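Local coordinates for NS3-like protein (Alongshan virus, PDB 6M40) that probably unwinds RNA, powered by hydrolysis of ATP or other nucleoside triphosphates, as the helicase domain of a flavivirus-like NS3 protein, at residues 220-225 with 240-245; 274-279 with 349-354. All blocks are in the same frame, centred on the assembly; numbering follows the deposited sequence.

Interaction 1. Residues 220-225 with 240-245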
loop_
_atom_site.group_PDB
_atom_site.type_symbol
_atom_site.label_atom_id
_atom_site.label_comp_id
_atom_site.label_asym_id
_atom_site.label_seq_id
_atom_site.Cartn_x
_atom_site.Cartn_y
_atom_site.Cartn_z
ATOM N N PRO A 220 23.926 -19.153 -9.652
ATOM C CA PRO A 220 24.004 -20.022 -8.469
ATOM C C PRO A 220 23.126 -19.566 -7.315
ATOM O O PRO A 220 23.143 -20.205 -6.258
ATOM C CB PRO A 220 25.489 -19.939 -8.089
ATOM C CG PRO A 220 25.908 -18.567 -8.536
ATOM C CD PRO A 220 25.117 -18.295 -9.794
ATOM N N TYR A 221 22.381 -18.476 -7.489
ATOM C CA TYR A 221 21.501 -17.971 -6.448
ATOM C C TYR A 221 20.332 -18.928 -6.231
ATOM O O TYR A 221 19.861 -19.581 -7.164
ATOM C CB TYR A 221 20.946 -16.592 -6.823
ATOM C CG TYR A 221 21.951 -15.461 -6.956
ATOM C CD1 TYR A 221 23.307 -15.702 -7.155
ATOM C CD2 TYR A 221 21.530 -14.139 -6.878
ATOM C CE1 TYR A 221 24.208 -14.661 -7.271
ATOM C CE2 TYR A 221 22.422 -13.088 -6.993
ATOM C CZ TYR A 221 23.760 -13.356 -7.192
ATOM O OH TYR A 221 24.658 -12.321 -7.311
ATOM N N THR A 222 19.847 -18.995 -4.995
ATOM C CA THR A 222 18.625 -19.727 -4.679
ATOM C C THR A 222 17.455 -18.751 -4.660
ATOM O O THR A 222 17.528 -17.702 -4.008
ATOM C CB THR A 222 18.717 -20.446 -3.331
ATOM O OG1 THR A 222 17.938 -19.749 -2.347
ATOM C CG2 THR A 222 20.159 -20.556 -2.859
ATOM N N THR A 223 16.381 -19.100 -5.366
ATOM C CA THR A 223 15.259 -18.195 -5.567
ATOM C C THR A 223 14.173 -18.434 -4.526
ATOM O O THR A 223 13.691 -19.561 -4.359
ATOM C CB THR A 223 14.667 -18.358 -6.966
ATOM O OG1 THR A 223 14.133 -19.678 -7.102
ATOM C CG2 THR A 223 15.729 -18.133 -8.030
ATOM N N ILE A 224 13.781 -17.356 -3.856
ATOM C CA ILE A 224 12.711 -17.348 -2.866
ATOM C C ILE A 224 11.583 -16.524 -3.474
ATOM O O ILE A 224 11.668 -15.296 -3.565
ATOM C CB ILE A 224 13.187 -16.785 -1.518
ATOM C CG1 ILE A 224 13.434 -17.926 -0.524
ATOM C CG2 ILE A 224 12.210 -15.772 -0.958
ATOM C CD1 ILE A 224 14.060 -17.491 0.786
ATOM N N VAL A 225 10.530 -17.197 -3.920
ATOM C CA VAL A 225 9.388 -16.506 -4.508
ATOM C C VAL A 225 8.508 -15.973 -3.389
ATOM O O VAL A 225 8.254 -16.666 -2.395
ATOM C CB VAL A 225 8.605 -17.446 -5.439
ATOM C CG1 VAL A 225 7.549 -16.673 -6.211
ATOM C CG2 VAL A 225 9.555 -18.154 -6.393
ATOM N N LYS A 240 17.517 -16.730 6.334
ATOM C CA LYS A 240 18.768 -17.447 6.504
ATOM C C LYS A 240 19.865 -16.799 5.667
ATOM O O LYS A 240 19.602 -16.093 4.689
ATOM C CB LYS A 240 18.591 -18.915 6.119
ATOM C CG LYS A 240 17.585 -19.642 6.993
ATOM C CD LYS A 240 16.723 -20.597 6.186
ATOM C CE LYS A 240 15.654 -21.227 7.061
ATOM N NZ LYS A 240 14.709 -22.071 6.287
ATOM N N GLN A 241 21.111 -17.025 6.079
ATOM C CA GLN A 241 22.267 -16.542 5.328
ATOM C C GLN A 241 22.547 -17.515 4.191
ATOM O O GLN A 241 23.046 -18.621 4.422
ATOM C CB GLN A 241 23.482 -16.409 6.238
ATOM C CG GLN A 241 23.262 -15.555 7.484
ATOM C CD GLN A 241 23.169 -16.382 8.754
ATOM O OE1 GLN A 241 24.184 -16.753 9.343
ATOM N NE2 GLN A 241 21.946 -16.676 9.180
ATOM N N TYR A 242 22.210 -17.115 2.962
ATOM C CA TYR A 242 22.421 -17.973 1.803
ATOM C C TYR A 242 23.763 -17.647 1.166
ATOM O O TYR A 242 23.944 -16.527 0.675
ATOM C CB TYR A 242 21.302 -17.798 0.794
ATOM C CG TYR A 242 19.968 -18.322 1.279
ATOM C CD1 TYR A 242 19.633 -19.662 1.132
ATOM C CD2 TYR A 242 19.045 -17.478 1.881
ATOM C CE1 TYR A 242 18.414 -20.149 1.574
ATOM C CE2 TYR A 242 17.825 -17.954 2.326
ATOM C CZ TYR A 242 17.514 -19.288 2.169
ATOM O OH TYR A 242 16.302 -19.763 2.612
ATOM N N PRO A 243 24.722 -18.578 1.149
ATOM C CA PRO A 243 26.095 -18.223 0.758
ATOM C C PRO A 243 26.352 -18.209 -0.742
ATOM O O PRO A 243 27.112 -17.366 -1.229
ATOM C CB PRO A 243 26.934 -19.308 1.446
ATOM C CG PRO A 243 26.011 -20.510 1.487
ATOM C CD PRO A 243 24.628 -19.952 1.681
ATOM N N ARG A 244 25.762 -19.152 -1.483
ATOM C CA ARG A 244 25.885 -19.123 -2.938
ATOM C C ARG A 244 25.068 -17.993 -3.558
ATOM O O ARG A 244 25.326 -17.609 -4.700
ATOM C CB ARG A 244 25.459 -20.466 -3.543
ATOM C CG ARG A 244 26.338 -21.676 -3.169
ATOM C CD ARG A 244 27.820 -21.494 -3.531
ATOM N NE ARG A 244 28.685 -22.018 -2.475
ATOM C CZ ARG A 244 29.805 -21.437 -2.052
ATOM N NH1 ARG A 244 30.215 -20.298 -2.584
ATOM N NH2 ARG A 244 30.510 -21.998 -1.083
ATOM N N GLY A 245 24.098 -17.453 -2.830
ATOM C CA GLY A 245 23.342 -16.299 -3.288
ATOM C C GLY A 245 21.842 -16.460 -3.119
ATOM O O GLY A 245 21.288 -17.556 -3.245
#
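Tyr221 and Gly245 face each other with their CA atoms 4.0 Å apart, where a strand beginning at Thr222 runs beside the loop 240-245, and the backbone N of Thr222 donates to Gly245 O (2.7 Å, nearly straight at 169°). The N-H of Thr222 comes in from above the plane of the Gly245 carbonyl rather than along a lone pair, and the same oxygen also receives a CH...O contact from Tyr221 CA. Gly245 adopts a positive phi of 133°, a conformation readily open to glycine, and its CA lies 4.3 Å from the centroid of the Tyr221 ring, over the face, as a CH-pi contact. The carbonyl oxygen of Arg244 approaches the same ring obliquely, nearest to CD1. Pro220 O lies near CB of Arg244, whose bent chain then carries its guanidinium away from the strand. A second patch forms around Tyr242. With CG anti to its carbonyl carbon (chi1 -68°), the ring is directed at the strand and meets two of its side chains, each at roughly a right angle. Thr222 OG1 sits over one face, 3.9 Å from Tyr242 CD1, while Ile224 approaches obliquely with its CD1 4.1 Å from Tyr242 CE2. The phenol does more than pack: its OH is hydrogen-bonded to Leu237 O at the end of helix 231-237, which ties down the far end of the ring. The example illustrates how a beta-alpha-beta crossover closes: strand 222-226, helix 231-237 and the parallel strand 246-250 follow one another, and the bond to Gly245 leads into the ladder continued by Thr222 and Ile224 with Cys247. Helix 179-189 receives the Tyr221 ring through Tyr186 and Ala187, while helix 208-216 packs against Thr223.

Interaction 2. Residues 274-279 with 349-354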
loop_
_atom_site.group_PDB
_atom_site.type_symbol
_atom_site.label_atom_id
_atom_site.label_comp_id
_atom_site.label_asym_id
_atom_site.label_seq_id
_atom_site.Cartn_x
_atom_site.Cartn_y
_atom_site.Cartn_z
ATOM N N TYR A 274 -5.772 -4.051 -11.437
ATOM C CA TYR A 274 -7.094 -4.164 -12.036
ATOM C C TYR A 274 -7.566 -2.753 -12.377
ATOM O O TYR A 274 -7.324 -1.809 -11.620
ATOM C CB TYR A 274 -8.075 -4.867 -11.102
ATOM C CG TYR A 274 -7.956 -6.385 -11.122
ATOM C CD1 TYR A 274 -8.494 -7.122 -12.168
ATOM C CD2 TYR A 274 -7.306 -7.079 -10.099
ATOM C CE1 TYR A 274 -8.393 -8.510 -12.199
ATOM C CE2 TYR A 274 -7.204 -8.458 -10.123
ATOM C CZ TYR A 274 -7.748 -9.168 -11.176
ATOM O OH TYR A 274 -7.654 -10.541 -11.214
ATOM N N LEU A 275 -8.207 -2.608 -13.540
ATOM C CA LEU A 275 -8.584 -1.303 -14.076
ATOM C C LEU A 275 -10.063 -1.305 -14.441
ATOM O O LEU A 275 -10.617 -2.336 -14.829
ATOM C CB LEU A 275 -7.741 -0.931 -15.327
ATOM C CG LEU A 275 -6.235 -0.815 -15.092
ATOM C CD1 LEU A 275 -5.411 -0.625 -16.368
ATOM C CD2 LEU A 275 -5.971 0.343 -14.131
ATOM N N VAL A 276 -10.698 -0.139 -14.328
ATOM C CA VAL A 276 -12.115 0.002 -14.665
ATOM C C VAL A 276 -12.252 0.202 -16.170
ATOM O O VAL A 276 -11.619 1.097 -16.746
ATOM C CB VAL A 276 -12.744 1.175 -13.897
ATOM C CG1 VAL A 276 -14.235 1.247 -14.195
ATOM C CG2 VAL A 276 -12.496 1.055 -12.407
ATOM N N THR A 277 -13.110 -0.601 -16.807
ATOM C CA THR A 277 -13.162 -0.665 -18.263
ATOM C C THR A 277 -14.507 -0.250 -18.858
ATOM O O THR A 277 -14.683 -0.367 -20.067
ATOM C CB THR A 277 -12.827 -2.083 -18.747
ATOM O OG1 THR A 277 -13.936 -2.945 -18.482
ATOM C CG2 THR A 277 -11.606 -2.611 -18.036
ATOM N N ALA A 278 -15.462 0.189 -18.040
ATOM C CA ALA A 278 -16.772 0.662 -18.495
ATOM C C ALA A 278 -17.797 -0.462 -18.606
ATOM O O ALA A 278 -18.998 -0.192 -18.653
ATOM C CB ALA A 278 -16.670 1.405 -19.832
ATOM N N VAL A 279 -17.345 -1.710 -18.693
ATOM C CA VAL A 279 -18.211 -2.865 -18.499
ATOM C C VAL A 279 -17.969 -3.532 -17.163
ATOM O O VAL A 279 -18.677 -4.487 -16.822
ATOM C CB VAL A 279 -18.045 -3.895 -19.632
ATOM C CG1 VAL A 279 -19.394 -4.557 -19.946
ATOM C CG2 VAL A 279 -17.442 -3.261 -20.861
ATOM N N ALA A 349 -11.920 8.843 -16.528
ATOM C CA ALA A 349 -13.304 9.004 -16.961
ATOM C C ALA A 349 -14.103 7.725 -16.759
ATOM O O ALA A 349 -15.292 7.786 -16.429
ATOM C CB ALA A 349 -13.349 9.437 -18.426
ATOM N N ALA A 350 -13.468 6.569 -16.962
ATOM C CA ALA A 350 -14.138 5.295 -16.761
ATOM C C ALA A 350 -14.466 5.039 -15.298
ATOM O O ALA A 350 -15.328 4.201 -15.013
ATOM C CB ALA A 350 -13.278 4.160 -17.303
ATOM N N VAL A 351 -13.803 5.723 -14.371
ATOM C CA VAL A 351 -14.171 5.597 -12.970
ATOM C C VAL A 351 -15.375 6.475 -12.657
ATOM O O VAL A 351 -16.363 6.017 -12.069
ATOM C CB VAL A 351 -12.965 5.927 -12.069
ATOM C CG1 VAL A 351 -13.402 6.030 -10.616
ATOM C CG2 VAL A 351 -11.882 4.867 -12.243
ATOM N N GLN A 352 -15.321 7.745 -13.061
ATOM C CA GLN A 352 -16.475 8.619 -12.895
ATOM C C GLN A 352 -17.739 7.964 -13.425
ATOM O O GLN A 352 -18.795 8.037 -12.793
ATOM C CB GLN A 352 -16.255 9.936 -13.620
ATOM C CG GLN A 352 -15.204 10.826 -13.043
ATOM C CD GLN A 352 -14.928 11.974 -13.977
ATOM O OE1 GLN A 352 -15.826 12.448 -14.670
ATOM N NE2 GLN A 352 -13.687 12.410 -14.030
ATOM N N GLN A 353 -17.656 7.364 -14.617
ATOM C CA GLN A 353 -18.778 6.610 -15.169
ATOM C C GLN A 353 -19.190 5.483 -14.229
ATOM O O GLN A 353 -20.380 5.280 -13.961
ATOM C CB GLN A 353 -18.373 6.055 -16.539
ATOM C CG GLN A 353 -19.471 5.392 -17.356
ATOM C CD GLN A 353 -19.841 4.006 -16.865
ATOM O OE1 GLN A 353 -21.015 3.707 -16.667
ATOM N NE2 GLN A 353 -18.845 3.149 -16.679
ATOM N N ALA A 354 -18.206 4.745 -13.711
ATOM C CA ALA A 354 -18.509 3.596 -12.874
ATOM C C ALA A 354 -19.061 4.019 -11.515
ATOM O O ALA A 354 -19.866 3.292 -10.920
ATOM C CB ALA A 354 -17.259 2.730 -12.708
#
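Val276, the last residue of its strand, meets helix 349-357 with both of its methyl groups. CG1 lies 3.7 Å from Ala354 CB and 4.4 Å from Ala350 CB, and so bridges two positions one helical turn apart; the carbonyl oxygen of Ala350 lies close by, already engaged by the backbone N of Ala354. The other branch, CG2, touches CG2 of Val351 at 3.9 Å, the two valines crossing at about a right angle. A chi1 of -176° produces this division of labour, setting CG1 anti to the backbone N and CG2 anti to the carbonyl carbon. Ala350 returns the contact from the helix, its CB resting 3.5 Å from Val276 O. One residue before Ala354 on the helix, Gln353 bends at chi2 and brings NE2 to within 3.7 Å of Ala278 CA, at a residue with positive phi (88°). Strand 264-276 and strand 281-287 form an antiparallel hairpin, and the turn at its tip begins here; in NS3 helicases of the flavivirus family such a hairpin projects from the second RecA-like domain onto the helical third domain, a description this packing fits. Short segments of strand and helix are inclined at 70°, with axes 8.6 Å apart at closest approach. Behind the first shell stands helix 328-339, whose Leu331 touches Val276, Val351 and Ala354 alike and so fills in between strand and helix. The strand itself is fastened by backbone bonds from Val276 to Asp326 and from Leu275 to Lys282 across the hairpin, while Phe407 packs on Ala354.

The two contacts follow one another along the chain, interaction 1 being complete before interaction 2 opens, and both reach the same mixed sheet, the core of the second RecA-like domain. Their centres are 42 Å apart and their nearest atoms about 17 Å, so they do not touch. Interaction 1 lies at one edge of that sheet, where strand 222-226 pairs with 246-250 alone; interaction 2 lies at the C-terminal end of the long strand 264-276, which elsewhere pairs with 194-198. One contact thus closes a crossover within the domain, between neighbouring parallel strands, whereas the other joins its projecting hairpin to the helices that follow strand 306-311.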